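Halogenase PltM (Pseudomonas fluorescens, PDB 6BZN) is a flavin-dependent halogenase that acts on phenolic substrates and shows unusual versatility in both substrate and halide. Local coordinates at residues G256-I261 with P303-H308; K226-A231 with L249-E254; R286-P291 with F295-K300. All blocks are in the same frame, centred on the assembly; numbering follows the deposited sequence.

Contact 1: residues G256-I261 with P303-H308; sequences GWLWVI and PAIGEH
L258 and V260 of strand 256-261 face the short helix that begins at P303, together with the turn that follows it. The two backbones stay well apart. The CA atoms of L258 and I305 are 8.6 Å from each other, and those of V260 and H308 are 8.9 Å apart. Side chains therefore make the whole contact. L258 and V260 are two residues apart on the strand, so both point to the same side of the sheet. I305 and H308 are three residues apart, and both point back at the strand. A short helix and the turn after it thus cover one face of the antiparallel part of a mixed sheet, through residues i and i+2 of the strand. Two separate pairs result. L258 and I305 pass each other in opposite directions, and CD1 of L258 lies 4.0 Å from CG2 of I305. With CG1 of I305 beside the backbone N (chi1 -61°), CG2 is the branch turned to L258. The second pair is a CH-pi contact. CG2 of V260 sits over one face of the H308 imidazole, 4.3 Å from the ring centroid and 16° off the ring normal. The ring is pinned at both nitrogens: ND1 is hydrogen-bonded to the backbone O of K226 and NE2 to NE2 of H251. These bonds probably fix the ring's rotation and so the face that V260 meets. All four touching residues are buried. The strand lies between strands 248-253 and 273-281, while helix 291-301 adds F295 and L298 against L258 and L299 against I305.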
loop_
_atom_site.group_PDB
_atom_site.type_symbol
_atom_site.label_atom_id
_atom_site.label_comp_id
_atom_site.label_asym_id
_atom_site.label_seq_id
_atom_site.Cartn_x
_atom_site.Cartn_y
_atom_site.Cartn_z
ATOM N N GLY A 256 15.210 -1.214 -11.736
ATOM C CA GLY A 256 14.562 -1.590 -10.497
ATOM C C GLY A 256 14.808 -0.683 -9.326
ATOM O O GLY A 256 15.286 0.442 -9.465
ATOM N N TRP A 257 14.472 -1.191 -8.152
ATOM C CA TRP A 257 14.680 -0.445 -6.927
ATOM C C TRP A 257 14.775 -1.350 -5.713
ATOM O O TRP A 257 14.381 -2.526 -5.763
ATOM C CB TRP A 257 13.575 0.594 -6.750
ATOM C CG TRP A 257 12.221 0.081 -6.365
ATOM C CD1 TRP A 257 11.295 -0.532 -7.176
ATOM C CD2 TRP A 257 11.607 0.198 -5.073
ATOM N NE1 TRP A 257 10.157 -0.810 -6.454
ATOM C CE2 TRP A 257 10.319 -0.366 -5.165
ATOM C CE3 TRP A 257 12.029 0.718 -3.839
ATOM C CZ2 TRP A 257 9.453 -0.435 -4.061
ATOM C CZ3 TRP A 257 11.173 0.673 -2.767
ATOM C CH2 TRP A 257 9.896 0.091 -2.876
ATOM N N LEU A 258 15.324 -0.791 -4.641
ATOM C CA LEU A 258 15.484 -1.486 -3.372
ATOM C C LEU A 258 15.009 -0.584 -2.229
ATOM O O LEU A 258 15.314 0.626 -2.194
ATOM C CB LEU A 258 16.945 -1.932 -3.186
ATOM C CG LEU A 258 17.379 -2.547 -1.842
ATOM C CD1 LEU A 258 18.549 -3.517 -2.004
ATOM C CD2 LEU A 258 17.760 -1.469 -0.823
ATOM N N TRP A 259 14.280 -1.172 -1.288
ATOM C CA TRP A 259 13.823 -0.447 -0.106
ATOM C C TRP A 259 14.663 -0.761 1.118
ATOM O O TRP A 259 15.114 -1.892 1.284
ATOM C CB TRP A 259 12.339 -0.715 0.169
ATOM C CG TRP A 259 11.898 -2.016 0.882
ATOM C CD1 TRP A 259 12.175 -2.405 2.166
ATOM C CD2 TRP A 259 11.010 -3.010 0.356
ATOM N NE1 TRP A 259 11.523 -3.587 2.465
ATOM C CE2 TRP A 259 10.807 -3.982 1.370
ATOM C CE3 TRP A 259 10.362 -3.178 -0.880
ATOM C CZ2 TRP A 259 9.986 -5.107 1.187
ATOM C CZ3 TRP A 259 9.553 -4.314 -1.065
ATOM C CH2 TRP A 259 9.380 -5.257 -0.041
ATOM N N VAL A 260 14.842 0.264 1.959
ATOM C CA VAL A 260 15.408 0.143 3.287
ATOM C C VAL A 260 14.370 0.752 4.237
ATOM O O VAL A 260 14.123 1.971 4.226
ATOM C CB VAL A 260 16.772 0.857 3.394
ATOM C CG1 VAL A 260 17.385 0.655 4.771
ATOM C CG2 VAL A 260 17.725 0.349 2.317
ATOM N N ILE A 261 13.746 -0.112 5.036
ATOM C CA ILE A 261 12.621 0.235 5.885
ATOM C C ILE A 261 12.966 -0.241 7.293
ATOM O O ILE A 261 12.655 -1.381 7.658
ATOM C CB ILE A 261 11.321 -0.397 5.344
ATOM C CG1 ILE A 261 10.940 0.285 4.037
ATOM C CG2 ILE A 261 10.164 -0.271 6.317
ATOM C CD1 ILE A 261 9.731 -0.299 3.364
ATOM N N PRO A 303 27.583 -0.335 -5.605
ATOM C CA PRO A 303 28.328 -0.366 -4.336
ATOM C C PRO A 303 27.844 0.615 -3.282
ATOM O O PRO A 303 27.997 0.338 -2.093
ATOM C CB PRO A 303 29.770 -0.023 -4.726
ATOM C CG PRO A 303 29.807 0.131 -6.197
ATOM C CD PRO A 303 28.452 -0.133 -6.780
ATOM N N ALA A 304 27.284 1.751 -3.697
ATOM C CA ALA A 304 26.680 2.685 -2.746
ATOM C C ALA A 304 25.603 1.992 -1.911
ATOM O O ALA A 304 25.605 2.097 -0.694
ATOM C CB ALA A 304 26.083 3.889 -3.448
ATOM N N ILE A 305 24.712 1.263 -2.573
ATOM C CA ILE A 305 23.672 0.495 -1.875
ATOM C C ILE A 305 24.331 -0.520 -0.918
ATOM O O ILE A 305 23.888 -0.692 0.233
ATOM C CB ILE A 305 22.716 -0.199 -2.885
ATOM C CG1 ILE A 305 21.996 0.843 -3.763
ATOM C CG2 ILE A 305 21.688 -1.041 -2.145
ATOM C CD1 ILE A 305 21.153 0.247 -4.877
ATOM N N GLY A 306 25.405 -1.164 -1.393
ATOM C CA GLY A 306 26.189 -2.103 -0.601
ATOM C C GLY A 306 26.731 -1.565 0.711
ATOM O O GLY A 306 26.922 -2.323 1.665
ATOM N N GLU A 307 26.950 -0.254 0.796
ATOM C CA GLU A 307 27.408 0.343 2.055
ATOM C C GLU A 307 26.452 0.127 3.253
ATOM O O GLU A 307 26.876 0.222 4.408
ATOM C CB GLU A 307 27.729 1.838 1.877
ATOM C CG GLU A 307 28.895 2.126 0.926
ATOM C CD GLU A 307 30.226 1.500 1.340
ATOM O OE1 GLU A 307 31.040 1.214 0.449
ATOM O OE2 GLU A 307 30.465 1.272 2.543
ATOM N N HIS A 308 25.181 -0.160 2.995
ATOM C CA HIS A 308 24.260 -0.503 4.084
ATOM C C HIS A 308 24.533 -1.845 4.723
ATOM O O HIS A 308 24.115 -2.059 5.858
ATOM C CB HIS A 308 22.816 -0.572 3.606
ATOM C CG HIS A 308 22.190 0.746 3.327
ATOM N ND1 HIS A 308 21.784 1.604 4.324
ATOM C CD2 HIS A 308 21.830 1.324 2.161
ATOM C CE1 HIS A 308 21.237 2.674 3.781
ATOM N NE2 HIS A 308 21.244 2.522 2.472
#

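Contact 2: residues K226-A231 with L249-E254; sequences KSYEDA and LHHIFE
Y228 has its CG anti to the backbone N (chi1 -178°), and L249 does the same (chi1 166°); the two side chains meet at about a right angle. S227 is the N-cap of the single helical turn 228-231, and only Y228 of this segment reaches strand 248-253 of the mixed sheet. The OG of S227 accepts from the backbone N of D230 at 3.0 Å. CD2 of L249 touches both CB and CD2 of Y228, so one methyl group lies against the base of the side chain, oblique to the ring. The nearer approach is 3.9 Å, from CD2 of Y228 to CD2 of L249. Farther along the strand, H251 meets the Y228 ring edge to edge. The other methyl of L249, CD1, lies over one face of the H251 ring, so L249 packs against both rings. ND1 of H251 is hydrogen-bonded to NE2 of H115, which probably holds the imidazole in place. All three touching side chains are buried. E229 OE1 and OE2 accept from the backbone N atoms of L244 and F245, in the loop before the strand. At the edge-to-edge meeting, CE1 of H251 is 4.2 Å from CE2 of Y228.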
loop_
_atom_site.group_PDB
_atom_site.type_symbol
_atom_site.label_atom_id
_atom_site.label_comp_id
_atom_site.label_asym_id
_atom_site.label_seq_id
_atom_site.Cartn_x
_atom_site.Cartn_y
_atom_site.Cartn_z
ATOM N N LYS A 226 23.141 -0.821 8.282
ATOM C CA LYS A 226 23.570 0.553 8.562
ATOM C C LYS A 226 22.597 1.611 8.075
ATOM O O LYS A 226 22.003 1.465 7.019
ATOM C CB LYS A 226 24.897 0.858 7.882
ATOM C CG LYS A 226 26.108 0.446 8.660
ATOM C CD LYS A 226 27.316 1.257 8.202
ATOM C CE LYS A 226 28.496 0.953 9.097
ATOM N NZ LYS A 226 29.734 1.482 8.487
ATOM N N SER A 227 22.501 2.702 8.828
ATOM C CA SER A 227 21.687 3.839 8.448
ATOM C C SER A 227 22.279 4.531 7.215
ATOM O O SER A 227 23.493 4.498 6.998
ATOM C CB SER A 227 21.606 4.841 9.603
ATOM O OG SER A 227 22.825 5.560 9.752
ATOM N N TYR A 228 21.425 5.178 6.431
ATOM C CA TYR A 228 21.899 5.957 5.287
ATOM C C TYR A 228 22.975 6.975 5.725
ATOM O O TYR A 228 23.993 7.138 5.055
ATOM C CB TYR A 228 20.763 6.703 4.602
ATOM C CG TYR A 228 21.260 7.454 3.391
ATOM C CD1 TYR A 228 21.778 8.752 3.514
ATOM C CD2 TYR A 228 21.277 6.857 2.141
ATOM C CE1 TYR A 228 22.267 9.432 2.413
ATOM C CE2 TYR A 228 21.758 7.521 1.030
ATOM C CZ TYR A 228 22.269 8.805 1.174
ATOM O OH TYR A 228 22.754 9.467 0.089
ATOM N N GLU A 229 22.734 7.649 6.843
ATOM C CA GLU A 229 23.640 8.709 7.301
ATOM C C GLU A 229 25.024 8.153 7.661
ATOM O O GLU A 229 26.027 8.794 7.354
ATOM C CB GLU A 229 23.057 9.490 8.474
ATOM C CG GLU A 229 22.024 10.540 8.097
ATOM C CD GLU A 229 20.723 9.963 7.547
ATOM O OE1 GLU A 229 20.187 10.548 6.581
ATOM O OE2 GLU A 229 20.226 8.939 8.079
ATOM N N ASP A 230 25.075 6.981 8.300
ATOM C CA ASP A 230 26.350 6.315 8.634
ATOM C C ASP A 230 27.022 5.665 7.437
ATOM O O ASP A 230 28.244 5.636 7.365
ATOM C CB ASP A 230 26.169 5.238 9.722
ATOM C CG ASP A 230 25.860 5.819 11.087
ATOM O OD1 ASP A 230 26.200 6.999 11.327
ATOM O OD2 ASP A 230 25.254 5.109 11.923
ATOM N N ALA A 231 26.235 5.124 6.515
ATOM C CA ALA A 231 26.776 4.353 5.399
ATOM C C ALA A 231 27.193 5.235 4.233
ATOM O O ALA A 231 28.169 4.922 3.558
ATOM C CB ALA A 231 25.766 3.323 4.923
ATOM N N LEU A 249 13.208 4.550 2.579
ATOM C CA LEU A 249 14.264 4.876 1.644
ATOM C C LEU A 249 14.163 3.965 0.430
ATOM O O LEU A 249 14.103 2.733 0.576
ATOM C CB LEU A 249 15.612 4.738 2.344
ATOM C CG LEU A 249 16.901 4.703 1.538
ATOM C CD1 LEU A 249 17.035 5.928 0.651
ATOM C CD2 LEU A 249 18.067 4.592 2.513
ATOM N N HIS A 250 14.144 4.589 -0.748
ATOM C CA HIS A 250 14.044 3.916 -2.030
ATOM C C HIS A 250 15.335 4.186 -2.791
ATOM O O HIS A 250 15.600 5.335 -3.161
ATOM C CB HIS A 250 12.889 4.509 -2.850
ATOM C CG HIS A 250 11.553 4.473 -2.172
ATOM N ND1 HIS A 250 11.237 5.270 -1.094
ATOM C CD2 HIS A 250 10.424 3.786 -2.470
ATOM C CE1 HIS A 250 9.984 5.043 -0.730
ATOM N NE2 HIS A 250 9.471 4.143 -1.548
ATOM N N HIS A 251 16.147 3.154 -3.003
ATOM C CA HIS A 251 17.312 3.258 -3.872
ATOM C C HIS A 251 16.847 2.856 -5.252
ATOM O O HIS A 251 16.413 1.716 -5.440
ATOM C CB HIS A 251 18.406 2.316 -3.413
ATOM C CG HIS A 251 19.082 2.762 -2.169
ATOM N ND1 HIS A 251 19.819 3.920 -2.100
ATOM C CD2 HIS A 251 19.148 2.202 -0.942
ATOM C CE1 HIS A 251 20.309 4.061 -0.885
ATOM N NE2 HIS A 251 19.922 3.024 -0.170
ATOM N N ILE A 252 16.901 3.790 -6.198
ATOM C CA ILE A 252 16.316 3.582 -7.518
ATOM C C ILE A 252 17.419 3.571 -8.574
ATOM O O ILE A 252 18.465 4.228 -8.423
ATOM C CB ILE A 252 15.208 4.616 -7.833
ATOM C CG1 ILE A 252 15.741 6.062 -7.749
ATOM C CG2 ILE A 252 14.058 4.447 -6.849
ATOM C CD1 ILE A 252 14.810 7.122 -8.312
ATOM N N PHE A 253 17.198 2.796 -9.628
ATOM C CA PHE A 253 18.159 2.662 -10.708
ATOM C C PHE A 253 17.390 2.163 -11.915
ATOM O O PHE A 253 16.219 1.812 -11.800
ATOM C CB PHE A 253 19.297 1.712 -10.298
ATOM C CG PHE A 253 18.825 0.513 -9.537
ATOM C CD1 PHE A 253 18.397 -0.616 -10.214
ATOM C CD2 PHE A 253 18.775 0.522 -8.144
ATOM C CE1 PHE A 253 17.942 -1.727 -9.520
ATOM C CE2 PHE A 253 18.303 -0.570 -7.447
ATOM C CZ PHE A 253 17.882 -1.692 -8.138
ATOM N N GLU A 254 18.031 2.135 -13.080
ATOM C CA GLU A 254 17.294 1.946 -14.331
ATOM C C GLU A 254 16.342 0.730 -14.365
ATOM O O GLU A 254 15.236 0.846 -14.860
ATOM C CB GLU A 254 18.252 1.871 -15.527
ATOM C CG GLU A 254 17.498 1.957 -16.852
ATOM C CD GLU A 254 18.358 1.702 -18.060
ATOM O OE1 GLU A 254 17.779 1.233 -19.069
ATOM O OE2 GLU A 254 19.587 1.972 -18.004
#

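Contact 3: residues R286-P291 with F295-K300; sequences RPTEAP and FRKLLK
E289 and K297 form a salt bridge at the surface, with NZ of K297 2.8 Å from OE2 of E289. The carboxylate uses the anti lone pair of OE2, the one away from its other oxygen. The two side chains cross at about a right angle. E289 is extended beyond CG, whereas K297 bends at its third torsion (chi3 -64°), and CE of K297 also comes within 3.3 Å of OE2. The ammonium has a second anionic partner in E294 OE2, and Y285 OH adds a weak hydrogen bond. E294 OE2 also accepts from the backbone N atoms of T288 and E289, so this carboxylate links the loop to the lysine. OG1 of T288 lies 3.8 Å from NZ of K297, a looser approach. The motif is the start of an alpha-helix: A290 is the N-cap of helix 291-301, and P291 opens its first turn. The backbone bond across the contact belongs to that turn. The N of F295 donates to the O of P291 at 2.9 Å, with an N-H...O angle of 156°. Apolar packing lies on the inner side of the helix. The F295 side chain leads away from the loop, toward M222 and W318, and its ring meets F309 edge-to-face. P291 packs on F218 and W318, while CG of L299 lies over the centre of one F295 ring face.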
loop_
_atom_site.group_PDB
_atom_site.type_symbol
_atom_site.label_atom_id
_atom_site.label_comp_id
_atom_site.label_asym_id
_atom_site.label_seq_id
_atom_site.Cartn_x
_atom_site.Cartn_y
_atom_site.Cartn_z
ATOM N N ARG A 286 15.773 -9.859 -15.872
ATOM C CA ARG A 286 15.151 -11.033 -15.257
ATOM C C ARG A 286 16.198 -11.754 -14.423
ATOM O O ARG A 286 17.213 -12.190 -14.957
ATOM C CB ARG A 286 14.567 -11.987 -16.310
ATOM C CG ARG A 286 13.198 -11.567 -16.824
ATOM C CD ARG A 286 12.622 -12.566 -17.815
ATOM N NE ARG A 286 11.671 -11.909 -18.712
ATOM C CZ ARG A 286 10.375 -11.691 -18.464
ATOM N NH1 ARG A 286 9.796 -12.079 -17.322
ATOM N NH2 ARG A 286 9.637 -11.073 -19.380
ATOM N N PRO A 287 15.968 -11.890 -13.105
ATOM C CA PRO A 287 16.942 -12.630 -12.319
ATOM C C PRO A 287 16.981 -14.114 -12.708
ATOM O O PRO A 287 15.976 -14.665 -13.146
ATOM C CB PRO A 287 16.429 -12.459 -10.889
ATOM C CG PRO A 287 14.964 -12.304 -11.047
ATOM C CD PRO A 287 14.796 -11.500 -12.295
ATOM N N THR A 288 18.147 -14.727 -12.560
ATOM C CA THR A 288 18.352 -16.136 -12.914
ATOM C C THR A 288 18.847 -17.017 -11.777
ATOM O O THR A 288 18.759 -18.238 -11.883
ATOM C CB THR A 288 19.374 -16.260 -14.061
ATOM O OG1 THR A 288 20.542 -15.493 -13.749
ATOM C CG2 THR A 288 18.778 -15.762 -15.345
ATOM N N GLU A 289 19.358 -16.428 -10.698
ATOM C CA GLU A 289 20.047 -17.202 -9.663
ATOM C C GLU A 289 19.326 -17.086 -8.328
ATOM O O GLU A 289 18.323 -16.385 -8.218
ATOM C CB GLU A 289 21.487 -16.726 -9.562
ATOM C CG GLU A 289 22.237 -16.840 -10.888
ATOM C CD GLU A 289 23.706 -16.556 -10.741
ATOM O OE1 GLU A 289 24.433 -17.448 -10.260
ATOM O OE2 GLU A 289 24.130 -15.438 -11.098
ATOM N N ALA A 290 19.842 -17.782 -7.318
ATOM C CA ALA A 290 19.215 -17.797 -6.004
ATOM C C ALA A 290 19.128 -16.381 -5.414
ATOM O O ALA A 290 19.958 -15.525 -5.737
ATOM C CB ALA A 290 19.977 -18.718 -5.070
ATOM N N PRO A 291 18.125 -16.129 -4.547
ATOM C CA PRO A 291 17.971 -14.764 -4.013
ATOM C C PRO A 291 19.244 -14.144 -3.428
ATOM O O PRO A 291 19.572 -13.013 -3.786
ATOM C CB PRO A 291 16.879 -14.924 -2.951
ATOM C CG PRO A 291 16.046 -16.046 -3.479
ATOM C CD PRO A 291 17.024 -17.007 -4.106
ATOM N N PHE A 295 21.092 -10.796 -4.778
ATOM C CA PHE A 295 21.357 -9.692 -3.861
ATOM C C PHE A 295 22.815 -9.228 -3.987
ATOM O O PHE A 295 23.075 -8.041 -4.190
ATOM C CB PHE A 295 21.022 -10.090 -2.411
ATOM C CG PHE A 295 21.166 -8.966 -1.418
ATOM C CD1 PHE A 295 20.424 -7.794 -1.557
ATOM C CD2 PHE A 295 22.023 -9.088 -0.318
ATOM C CE1 PHE A 295 20.557 -6.752 -0.648
ATOM C CE2 PHE A 295 22.151 -8.055 0.602
ATOM C CZ PHE A 295 21.416 -6.883 0.438
ATOM N N ARG A 296 23.749 -10.173 -3.939
ATOM C CA ARG A 296 25.167 -9.846 -4.073
ATOM C C ARG A 296 25.497 -9.222 -5.434
ATOM O O ARG A 296 26.298 -8.281 -5.486
ATOM C CB ARG A 296 26.062 -11.065 -3.817
ATOM C CG ARG A 296 25.976 -11.635 -2.406
ATOM C CD ARG A 296 26.462 -10.685 -1.310
ATOM N NE ARG A 296 25.702 -10.854 -0.065
ATOM C CZ ARG A 296 25.835 -10.113 1.040
ATOM N NH1 ARG A 296 26.728 -9.123 1.110
ATOM N NH2 ARG A 296 25.059 -10.370 2.098
ATOM N N LYS A 297 24.899 -9.727 -6.515
ATOM C CA LYS A 297 25.074 -9.109 -7.842
ATOM C C LYS A 297 24.596 -7.657 -7.862
ATOM O O LYS A 297 25.261 -6.785 -8.432
ATOM C CB LYS A 297 24.382 -9.917 -8.947
ATOM C CG LYS A 297 25.088 -11.238 -9.269
ATOM C CD LYS A 297 24.580 -11.908 -10.545
ATOM C CE LYS A 297 23.126 -12.322 -10.451
ATOM N NZ LYS A 297 22.667 -13.085 -11.648
ATOM N N LEU A 298 23.448 -7.400 -7.233
ATOM C CA LEU A 298 22.918 -6.044 -7.129
ATOM C C LEU A 298 23.905 -5.122 -6.409
ATOM O O LEU A 298 24.172 -4.007 -6.878
ATOM C CB LEU A 298 21.576 -6.043 -6.390
ATOM C CG LEU A 298 20.826 -4.713 -6.366
ATOM C CD1 LEU A 298 20.402 -4.335 -7.771
ATOM C CD2 LEU A 298 19.619 -4.798 -5.442
ATOM N N LEU A 299 24.457 -5.590 -5.290
ATOM C CA LEU A 299 25.372 -4.788 -4.488
ATOM C C LEU A 299 26.708 -4.510 -5.212
ATOM O O LEU A 299 27.311 -3.455 -5.015
ATOM C CB LEU A 299 25.622 -5.449 -3.127
ATOM C CG LEU A 299 24.405 -5.685 -2.211
ATOM C CD1 LEU A 299 24.882 -6.111 -0.827
ATOM C CD2 LEU A 299 23.484 -4.479 -2.119
ATOM N N LYS A 300 27.142 -5.448 -6.050
ATOM C CA LYS A 300 28.335 -5.278 -6.889
ATOM C C LYS A 300 28.061 -4.222 -7.974
ATOM O O LYS A 300 28.893 -3.359 -8.233
ATOM C CB LYS A 300 28.693 -6.628 -7.514
ATOM C CG LYS A 300 30.069 -6.770 -8.148
ATOM C CD LYS A 300 30.186 -8.167 -8.769
ATOM C CE LYS A 300 31.606 -8.696 -8.818
ATOM N NZ LYS A 300 32.373 -8.101 -9.938
#

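Overall arrangement
Following the chain from the N terminus, the first segment of these contacts is 226-231, with helix 228-231. The chain returns on strand 248-253, where contact 2 closes a loop of 17 residues. A tight turn leads into the neighbouring strand 256-262. Contact 1 opens there and closes at 303-308 after 41 intervening residues. Contact 3 is nested inside that loop: it joins 286-291 to the helix 291-301 that the segment leads into, and closes a loop of three residues, all in that helix. Contacts 2 and 1 stand in series, as do contacts 2 and 3. Contacts 1 and 2 have centres about 5 Å apart and use adjacent strands of one sheet. Contact 3 lies farther out, with its helix packed against the same mixed sheet.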